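Local coordinates for nucleoprotein (Rift valley fever virus, PDB 3OV9) that encapsidates the viral genomic RNA, protecting it from nucleases, and forms ring-shaped hexamers needed for the nucleocapsid, the template for viral transcription and replication, at residues S148-V153 and N201-S206; M152-L157 and K213-L218; G159-A164 and N227-A232. All coordinates share one frame; numbering follows the deposited sequence.

Contact 1 (S148-V153 and N201-S206). With NA (sodium ion), chain E.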
loop_
_atom_site.group_PDB
_atom_site.type_symbol
_atom_site.label_atom_id
_atom_site.label_comp_id
_atom_site.label_asym_id
_atom_site.label_seq_id
_atom_site.Cartn_x
_atom_site.Cartn_y
_atom_site.Cartn_z
ATOM N N SER A 148 -10.737 22.167 -26.942
ATOM C CA SER A 148 -10.433 23.206 -27.936
ATOM C C SER A 148 -11.448 24.346 -27.943
ATOM O O SER A 148 -11.100 25.481 -28.264
ATOM C CB SER A 148 -10.360 22.602 -29.347
ATOM O OG SER A 148 -9.346 21.616 -29.435
ATOM N N PHE A 149 -12.698 24.042 -27.588
ATOM C CA PHE A 149 -13.787 25.026 -27.613
ATOM C C PHE A 149 -13.517 26.258 -26.753
ATOM O O PHE A 149 -13.995 27.354 -27.065
ATOM C CB PHE A 149 -15.126 24.389 -27.199
ATOM C CG PHE A 149 -16.219 25.395 -26.955
ATOM C CD1 PHE A 149 -16.902 25.970 -28.023
ATOM C CD2 PHE A 149 -16.538 25.792 -25.661
ATOM C CE1 PHE A 149 -17.898 26.914 -27.800
ATOM C CE2 PHE A 149 -17.535 26.738 -25.427
ATOM C CZ PHE A 149 -18.214 27.300 -26.502
ATOM N N ALA A 150 -12.768 26.076 -25.670
ATOM C CA ALA A 150 -12.430 27.183 -24.771
ATOM C C ALA A 150 -11.823 28.387 -25.504
ATOM O O ALA A 150 -12.068 29.533 -25.121
ATOM C CB ALA A 150 -11.504 26.703 -23.669
ATOM N N GLY A 151 -11.057 28.120 -26.563
ATOM C CA GLY A 151 -10.432 29.172 -27.375
ATOM C C GLY A 151 -11.387 29.934 -28.282
ATOM O O GLY A 151 -10.973 30.846 -29.002
ATOM N N MET A 152 -12.663 29.553 -28.257
ATOM C CA MET A 152 -13.703 30.231 -29.033
ATOM C C MET A 152 -14.568 31.134 -28.161
ATOM O O MET A 152 -15.453 31.838 -28.662
ATOM C CB MET A 152 -14.589 29.209 -29.756
ATOM C CG MET A 152 -13.898 28.419 -30.855
ATOM S SD MET A 152 -13.637 29.362 -32.364
ATOM C CE MET A 152 -11.965 29.966 -32.113
ATOM N N VAL A 153 -14.307 31.114 -26.857
ATOM C CA VAL A 153 -15.123 31.850 -25.897
ATOM C C VAL A 153 -14.636 33.296 -25.795
ATOM O O VAL A 153 -13.441 33.545 -25.634
ATOM C CB VAL A 153 -15.124 31.161 -24.501
ATOM C CG1 VAL A 153 -16.007 31.916 -23.525
ATOM C CG2 VAL A 153 -15.599 29.717 -24.617
ATOM N N ASN A 201 -9.675 28.136 -18.643
ATOM C CA ASN A 201 -9.583 29.585 -18.453
ATOM C C ASN A 201 -8.428 30.232 -19.215
ATOM O O ASN A 201 -8.558 31.357 -19.697
ATOM C CB ASN A 201 -9.519 29.938 -16.965
ATOM C CG ASN A 201 -10.846 29.714 -16.248
ATOM O OD1 ASN A 201 -11.924 29.903 -16.822
ATOM N ND2 ASN A 201 -10.769 29.319 -14.984
ATOM N N ALA A 202 -7.309 29.518 -19.329
ATOM C CA ALA A 202 -6.162 29.989 -20.109
ATOM C C ALA A 202 -6.538 30.252 -21.568
ATOM O O ALA A 202 -6.188 31.292 -22.124
ATOM C CB ALA A 202 -5.001 28.998 -20.020
ATOM N N ALA A 203 -7.266 29.315 -22.177
ATOM C CA ALA A 203 -7.703 29.474 -23.561
ATOM C C ALA A 203 -8.783 30.548 -23.695
ATOM O O ALA A 203 -8.786 31.310 -24.665
ATOM C CB ALA A 203 -8.179 28.144 -24.133
ATOM N N VAL A 204 -9.684 30.614 -22.717
ATOM C CA VAL A 204 -10.755 31.617 -22.706
ATOM C C VAL A 204 -10.169 33.032 -22.707
ATOM O O VAL A 204 -10.689 33.925 -23.376
ATOM C CB VAL A 204 -11.713 31.428 -21.499
ATOM C CG1 VAL A 204 -12.663 32.621 -21.351
ATOM C CG2 VAL A 204 -12.510 30.134 -21.650
ATOM N N ASN A 205 -9.072 33.209 -21.973
ATOM C CA ASN A 205 -8.471 34.530 -21.764
ATOM C C ASN A 205 -7.207 34.818 -22.584
ATOM O O ASN A 205 -6.579 35.865 -22.407
ATOM C CB ASN A 205 -8.191 34.743 -20.271
ATOM C CG ASN A 205 -9.461 34.820 -19.441
ATOM O OD1 ASN A 205 -10.361 35.608 -19.730
ATOM N ND2 ASN A 205 -9.533 34.005 -18.395
ATOM N N SER A 206 -6.846 33.911 -23.489
ATOM C CA SER A 206 -5.613 34.064 -24.267
ATOM C C SER A 206 -5.712 35.189 -25.298
ATOM O O SER A 206 -6.807 35.621 -25.662
ATOM C CB SER A 206 -5.237 32.754 -24.956
ATOM O OG SER A 206 -5.933 32.611 -26.179
HETATM NA NA NA E . -8.127 37.476 -27.559
HETATM O O HOH W 1 -6.838 39.608 -27.901
#
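In this orthogonal helical bundle, Ala150 and Gly151 of the 3-10 segment 148-152 meet Ala203 and Val204 at the end of helix 189-204, beside the pocket that holds a nitrite ion. Ala150 and Ala203 touch through their methyl groups, CB to CB at 3.7 Å. The same Ala203 CB lies 3.8 Å from the backbone N of Gly151. Small residues on both sides let the two backbones come close, with the CA atoms of Gly151 and Ala203 4.7 Å apart.

Val204 carries the other half of the contact. Its CG2, anti to the carbonyl carbon, sits 4.1 Å from Ala150 CB and 4.0 Å from Val153 CB. The other branches of the two valines, Val153 CG1 and Val204 CG1, also touch. One polar element is added: Val204 CA makes a CH...O contact of 3.4 Å with Ala150 O, bent to 137° at the hydrogen. Helix 159-180 packs on both valines, through Leu162 and Ile165 on Val153 and Leu166 on Val204.

Ala202, Ala203 and Ser206 line the nitrite pocket with Gln31, Gly32 and Phe33. Phe33 probably binds RNA, and this helix end probably lies beside the RNA site. Past the helix end the chain turns to the metal. Ser206 O binds the sodium ion at 3.0 Å, Ile209 O is a second protein ligand, and a water lies 2.5 Å from the sodium ion.

Contact 2 (M152-L157 and K213-L218)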
loop_
_atom_site.group_PDB
_atom_site.type_symbol
_atom_site.label_atom_id
_atom_site.label_comp_id
_atom_site.label_asym_id
_atom_site.label_seq_id
_atom_site.Cartn_x
_atom_site.Cartn_y
_atom_site.Cartn_z
ATOM N N MET A 152 -12.663 29.553 -28.257
ATOM C CA MET A 152 -13.703 30.231 -29.033
ATOM C C MET A 152 -14.568 31.134 -28.161
ATOM O O MET A 152 -15.453 31.838 -28.662
ATOM C CB MET A 152 -14.589 29.209 -29.756
ATOM C CG MET A 152 -13.898 28.419 -30.855
ATOM S SD MET A 152 -13.637 29.362 -32.364
ATOM C CE MET A 152 -11.965 29.966 -32.113
ATOM N N VAL A 153 -14.307 31.114 -26.857
ATOM C CA VAL A 153 -15.123 31.850 -25.897
ATOM C C VAL A 153 -14.636 33.296 -25.795
ATOM O O VAL A 153 -13.441 33.545 -25.634
ATOM C CB VAL A 153 -15.124 31.161 -24.501
ATOM C CG1 VAL A 153 -16.007 31.916 -23.525
ATOM C CG2 VAL A 153 -15.599 29.717 -24.617
ATOM N N ASP A 154 -15.575 34.231 -25.919
ATOM C CA ASP A 154 -15.310 35.664 -25.781
ATOM C C ASP A 154 -15.471 36.083 -24.316
ATOM O O ASP A 154 -16.593 36.135 -23.810
ATOM C CB ASP A 154 -16.271 36.450 -26.684
ATOM C CG ASP A 154 -16.125 37.964 -26.548
ATOM O OD1 ASP A 154 -15.212 38.436 -25.837
ATOM O OD2 ASP A 154 -16.939 38.686 -27.161
ATOM N N PRO A 155 -14.350 36.400 -23.632
ATOM C CA PRO A 155 -14.395 36.747 -22.204
ATOM C C PRO A 155 -15.026 38.112 -21.914
ATOM O O PRO A 155 -15.210 38.465 -20.745
ATOM C CB PRO A 155 -12.918 36.745 -21.797
ATOM C CG PRO A 155 -12.188 37.083 -23.042
ATOM C CD PRO A 155 -12.973 36.448 -24.161
ATOM N N SER A 156 -15.348 38.863 -22.965
ATOM C CA SER A 156 -15.998 40.167 -22.821
ATOM C C SER A 156 -17.529 40.080 -22.861
ATOM O O SER A 156 -18.216 41.096 -22.733
ATOM C CB SER A 156 -15.481 41.156 -23.876
ATOM O OG SER A 156 -16.040 40.905 -25.151
ATOM N N LEU A 157 -18.058 38.868 -23.041
ATOM C CA LEU A 157 -19.497 38.626 -22.927
ATOM C C LEU A 157 -20.009 39.029 -21.541
ATOM O O LEU A 157 -19.269 38.913 -20.557
ATOM C CB LEU A 157 -19.816 37.148 -23.183
ATOM C CG LEU A 157 -19.905 36.673 -24.637
ATOM C CD1 LEU A 157 -19.831 35.155 -24.701
ATOM C CD2 LEU A 157 -21.172 37.176 -25.313
ATOM N N LYS A 213 -13.885 38.296 -33.021
ATOM C CA LYS A 213 -13.874 37.113 -33.889
ATOM C C LYS A 213 -14.341 35.865 -33.136
ATOM O O LYS A 213 -15.017 35.008 -33.712
ATOM C CB LYS A 213 -12.491 36.875 -34.505
ATOM C CG LYS A 213 -12.111 37.831 -35.639
ATOM C CD LYS A 213 -10.752 37.472 -36.255
ATOM C CE LYS A 213 -9.574 37.870 -35.358
ATOM N NZ LYS A 213 -8.259 37.585 -35.996
ATOM N N ARG A 214 -13.982 35.771 -31.856
ATOM C CA ARG A 214 -14.460 34.677 -31.002
ATOM C C ARG A 214 -15.983 34.694 -30.898
ATOM O O ARG A 214 -16.634 33.666 -31.104
ATOM C CB ARG A 214 -13.827 34.739 -29.608
ATOM C CG ARG A 214 -12.404 34.217 -29.531
ATOM C CD ARG A 214 -11.767 34.621 -28.216
ATOM N NE ARG A 214 -10.386 34.167 -28.098
ATOM C CZ ARG A 214 -9.941 33.327 -27.166
ATOM N NH1 ARG A 214 -10.767 32.834 -26.250
ATOM N NH2 ARG A 214 -8.662 32.982 -27.149
ATOM N N ARG A 215 -16.557 35.862 -30.600
ATOM C CA ARG A 215 -18.015 35.978 -30.522
ATOM C C ARG A 215 -18.685 35.676 -31.864
ATOM O O ARG A 215 -19.787 35.115 -31.892
ATOM C CB ARG A 215 -18.455 37.346 -29.990
ATOM C CG ARG A 215 -19.869 37.315 -29.400
ATOM C CD ARG A 215 -20.343 38.678 -28.934
ATOM N NE ARG A 215 -19.592 39.155 -27.777
ATOM C CZ ARG A 215 -19.973 40.165 -26.997
ATOM N NH1 ARG A 215 -21.109 40.809 -27.238
ATOM N NH2 ARG A 215 -19.219 40.524 -25.969
ATOM N N GLU A 216 -18.018 36.046 -32.960
ATOM C CA GLU A 216 -18.516 35.752 -34.302
ATOM C C GLU A 216 -18.629 34.247 -34.536
ATOM O O GLU A 216 -19.592 33.783 -35.154
ATOM C CB GLU A 216 -17.634 36.392 -35.376
ATOM C CG GLU A 216 -17.968 37.843 -35.675
ATOM C CD GLU A 216 -17.412 38.302 -37.008
ATOM O OE1 GLU A 216 -16.671 37.524 -37.644
ATOM O OE2 GLU A 216 -17.720 39.439 -37.422
ATOM N N PHE A 217 -17.653 33.491 -34.036
ATOM C CA PHE A 217 -17.698 32.032 -34.130
ATOM C C PHE A 217 -18.847 31.482 -33.292
ATOM O O PHE A 217 -19.600 30.626 -33.758
ATOM C CB PHE A 217 -16.371 31.398 -33.697
ATOM C CG PHE A 217 -15.293 31.441 -34.749
ATOM C CD1 PHE A 217 -15.481 30.843 -35.992
ATOM C CD2 PHE A 217 -14.073 32.055 -34.482
ATOM C CE1 PHE A 217 -14.478 30.871 -36.959
ATOM C CE2 PHE A 217 -13.065 32.090 -35.440
ATOM C CZ PHE A 217 -13.268 31.497 -36.684
ATOM N N LEU A 218 -18.986 31.990 -32.067
ATOM C CA LEU A 218 -20.078 31.579 -31.174
ATOM C C LEU A 218 -21.446 31.806 -31.811
ATOM O O LEU A 218 -22.347 30.973 -31.684
ATOM C CB LEU A 218 -19.996 32.298 -29.821
ATOM C CG LEU A 218 -18.832 31.969 -28.877
ATOM C CD1 LEU A 218 -18.964 32.751 -27.581
ATOM C CD2 LEU A 218 -18.747 30.465 -28.587
#
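Two neighbouring arginines of helix 211-220 reach the loop 152-157: Arg214 takes a backbone carbonyl, that of Val153, and Arg215 the carboxylate of Asp154. Arg214 NH1 donates to Val153 O at 2.8 Å, with an angle of 160° at the hydrogen. The acceptor lies near the guanidinium plane. The arginine chain is extended from CG to NE and passes its CB and CG by Met152 O.

Arg215 instead forms a salt bridge. Its NE donates to Asp154 OD2 at 2.8 Å, on the anti side of the carboxylate, and the two planes are 39° apart. NH2 adds weak bonds to Asp154 OD2 and to Ser156 OG. Leu157 CD2 lies over one face of this guanidinium, 3.5 Å from NE. A bend at chi3 (-68°) turns the Arg215 end toward these partners.

Further along the helix, Phe217 meets Met152 SD of the loop in an oblique Met-aromatic contact, the sulfur 4.0 Å from the ring centroid. Leu218 CG sits 3.4 Å from Met152 O, and its CD1 meets Leu157 CD1.

In the second shell, Asp154 is fixed by an Asx turn. Its OD1 accepts from Ser156 N at 2.9 Å and from Ser156 OG, both on the same face of the carboxylate. Arg214 has further backbone partners: Ala203 O, Phe208 O and Ile209 O. It thus joins the end of helix 189-204 and the following loop to loop 152-157. Helix 159-180 packs on Val153 and Leu157, and Arg8 of a neighbouring subunit packs on Met152 and Phe217 of this helix-loop junction.

Contact 3 (G159-A164 and N227-A232)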
loop_
_atom_site.group_PDB
_atom_site.type_symbol
_atom_site.label_atom_id
_atom_site.label_comp_id
_atom_site.label_asym_id
_atom_site.label_seq_id
_atom_site.Cartn_x
_atom_site.Cartn_y
_atom_site.Cartn_z
ATOM N N GLY A 159 -21.493 38.985 -17.907
ATOM C CA GLY A 159 -21.134 38.008 -16.877
ATOM C C GLY A 159 -22.001 36.749 -16.900
ATOM O O GLY A 159 -21.477 35.634 -16.904
ATOM N N ASP A 160 -23.320 36.941 -16.922
ATOM C CA ASP A 160 -24.283 35.836 -16.905
ATOM C C ASP A 160 -24.204 34.966 -18.158
ATOM O O ASP A 160 -24.334 33.742 -18.075
ATOM C CB ASP A 160 -25.712 36.367 -16.738
ATOM C CG ASP A 160 -25.947 37.014 -15.384
ATOM O OD1 ASP A 160 -25.285 36.626 -14.396
ATOM O OD2 ASP A 160 -26.814 37.912 -15.307
ATOM N N TYR A 161 -24.004 35.604 -19.309
ATOM C CA TYR A 161 -23.914 34.898 -20.584
ATOM C C TYR A 161 -22.622 34.089 -20.680
ATOM O O TYR A 161 -22.626 32.956 -21.164
ATOM C CB TYR A 161 -24.011 35.869 -21.768
ATOM C CG TYR A 161 -25.305 36.660 -21.872
ATOM C CD1 TYR A 161 -26.448 36.294 -21.152
ATOM C CD2 TYR A 161 -25.393 37.759 -22.725
ATOM C CE1 TYR A 161 -27.632 37.018 -21.264
ATOM C CE2 TYR A 161 -26.572 38.488 -22.845
ATOM C CZ TYR A 161 -27.685 38.111 -22.113
ATOM O OH TYR A 161 -28.851 38.830 -22.233
ATOM N N LEU A 162 -21.524 34.686 -20.218
ATOM C CA LEU A 162 -20.224 34.019 -20.177
ATOM C C LEU A 162 -20.266 32.795 -19.262
ATOM O O LEU A 162 -19.798 31.717 -19.639
ATOM C CB LEU A 162 -19.133 34.998 -19.720
ATOM C CG LEU A 162 -17.701 34.485 -19.521
ATOM C CD1 LEU A 162 -17.121 33.933 -20.814
ATOM C CD2 LEU A 162 -16.813 35.592 -18.966
ATOM N N ARG A 163 -20.835 32.974 -18.070
ATOM C CA ARG A 163 -20.969 31.899 -17.087
ATOM C C ARG A 163 -21.770 30.726 -17.654
ATOM O O ARG A 163 -21.390 29.567 -17.466
ATOM C CB ARG A 163 -21.613 32.420 -15.794
ATOM C CG ARG A 163 -21.637 31.408 -14.648
ATOM C CD ARG A 163 -22.129 32.021 -13.337
ATOM N NE ARG A 163 -23.552 32.362 -13.364
ATOM C CZ ARG A 163 -24.033 33.604 -13.386
ATOM N NH1 ARG A 163 -23.210 34.645 -13.378
ATOM N NH2 ARG A 163 -25.343 33.806 -13.410
ATOM N N ALA A 164 -22.864 31.036 -18.349
ATOM C CA ALA A 164 -23.710 30.014 -18.972
ATOM C C ALA A 164 -22.950 29.212 -20.027
ATOM O O ALA A 164 -23.047 27.982 -20.062
ATOM C CB ALA A 164 -24.959 30.647 -19.578
ATOM N N ASN A 227 -26.957 39.472 -29.777
ATOM C CA ASN A 227 -26.624 40.235 -28.573
ATOM C C ASN A 227 -25.736 39.470 -27.588
ATOM O O ASN A 227 -25.420 39.970 -26.506
ATOM C CB ASN A 227 -27.904 40.700 -27.871
ATOM C CG ASN A 227 -28.691 41.705 -28.692
ATOM O OD1 ASN A 227 -28.126 42.634 -29.274
ATOM N ND2 ASN A 227 -30.005 41.528 -28.737
ATOM N N GLY A 228 -25.342 38.256 -27.966
ATOM C CA GLY A 228 -24.481 37.424 -27.130
ATOM C C GLY A 228 -25.226 36.557 -26.131
ATOM O O GLY A 228 -24.605 35.887 -25.303
ATOM N N LYS A 229 -26.555 36.572 -26.206
ATOM C CA LYS A 229 -27.398 35.771 -25.325
ATOM C C LYS A 229 -27.347 34.304 -25.748
ATOM O O LYS A 229 -27.628 33.986 -26.904
ATOM C CB LYS A 229 -28.845 36.282 -25.345
ATOM C CG LYS A 229 -29.763 35.612 -24.326
ATOM C CD LYS A 229 -31.162 36.200 -24.369
ATOM C CE LYS A 229 -31.995 35.721 -23.193
ATOM N NZ LYS A 229 -33.303 36.428 -23.112
ATOM N N PRO A 230 -26.989 33.407 -24.810
ATOM C CA PRO A 230 -26.867 31.979 -25.106
ATOM C C PRO A 230 -28.176 31.357 -25.579
ATOM O O PRO A 230 -29.259 31.814 -25.198
ATOM C CB PRO A 230 -26.470 31.376 -23.756
ATOM C CG PRO A 230 -25.845 32.493 -23.014
ATOM C CD PRO A 230 -26.630 33.697 -23.412
ATOM N N SER A 231 -28.055 30.317 -26.400
ATOM C CA SER A 231 -29.199 29.576 -26.919
ATOM C C SER A 231 -29.888 28.773 -25.818
ATOM O O SER A 231 -29.330 28.578 -24.736
ATOM C CB SER A 231 -28.746 28.630 -28.033
ATOM O OG SER A 231 -27.973 27.567 -27.499
ATOM N N ALA A 232 -31.097 28.299 -26.114
ATOM C CA ALA A 232 -31.857 27.457 -25.193
ATOM C C ALA A 232 -31.077 26.210 -24.768
ATOM O O ALA A 232 -31.068 25.856 -23.590
ATOM C CB ALA A 232 -33.195 27.068 -25.815
#
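The Tyr161 ring has one face laid on the backbone of the loop 227-232. Lys229 CA sits over its centre in a CH-pi contact, 3.8 Å from the centroid and 13° off the ring normal. Around this point the other loop atoms approach obliquely. Gly228 O is 3.3 Å from Tyr161 CD2, and Pro230 CD is 3.4 Å from Tyr161 CD1. The tyrosine and proline side chains cross at about a right angle.

CG of Tyr161 is anti to its carbonyl carbon (chi1 -61°), which carries the ring out from the helix to the loop. Lys229 follows the phenol with its aliphatic chain: CB and CG lie 3.9 Å from Tyr161 CZ, and the extended chain then leads its amino group away. Pro230 also reaches the next helical turn, with its CG 4.0 Å from Ala164 CB. The Tyr161 ring thus rests on backbone atoms and aliphatic carbons of the loop.

The loop is shaped by its own bonds. Asp225 OD1 accepts from the backbone N of Asn227 and of Lys229. Gly228 has a positive phi (88°), which lets the chain turn there. Ser231 is the N-cap of helix 232-243, its OG making a weak bond to Val234 N. The contact sets the loop leading into that last helix against the first turns of helix 159-180. Met235 of helix 232-243 packs on both Ala164 and Pro230.

In the fold
Contacts 1 and 2 are buried and share Met152 and Val153, so one loop meets both helix 189-204 and helix 211-220, which follow each other in the chain. Arg214 bridges the two contacts. Contact 3 lies farther from the chain centre and is only partly buried. It holds helix 159-180, which also packs on the first two through Leu162 against Val153. Their chemistry differs. Contact 1 is methyl packing beside the ion sites, contact 2 adds a salt bridge and an arginine bond to a backbone carbonyl, and contact 3 rests mainly on the Tyr161 ring.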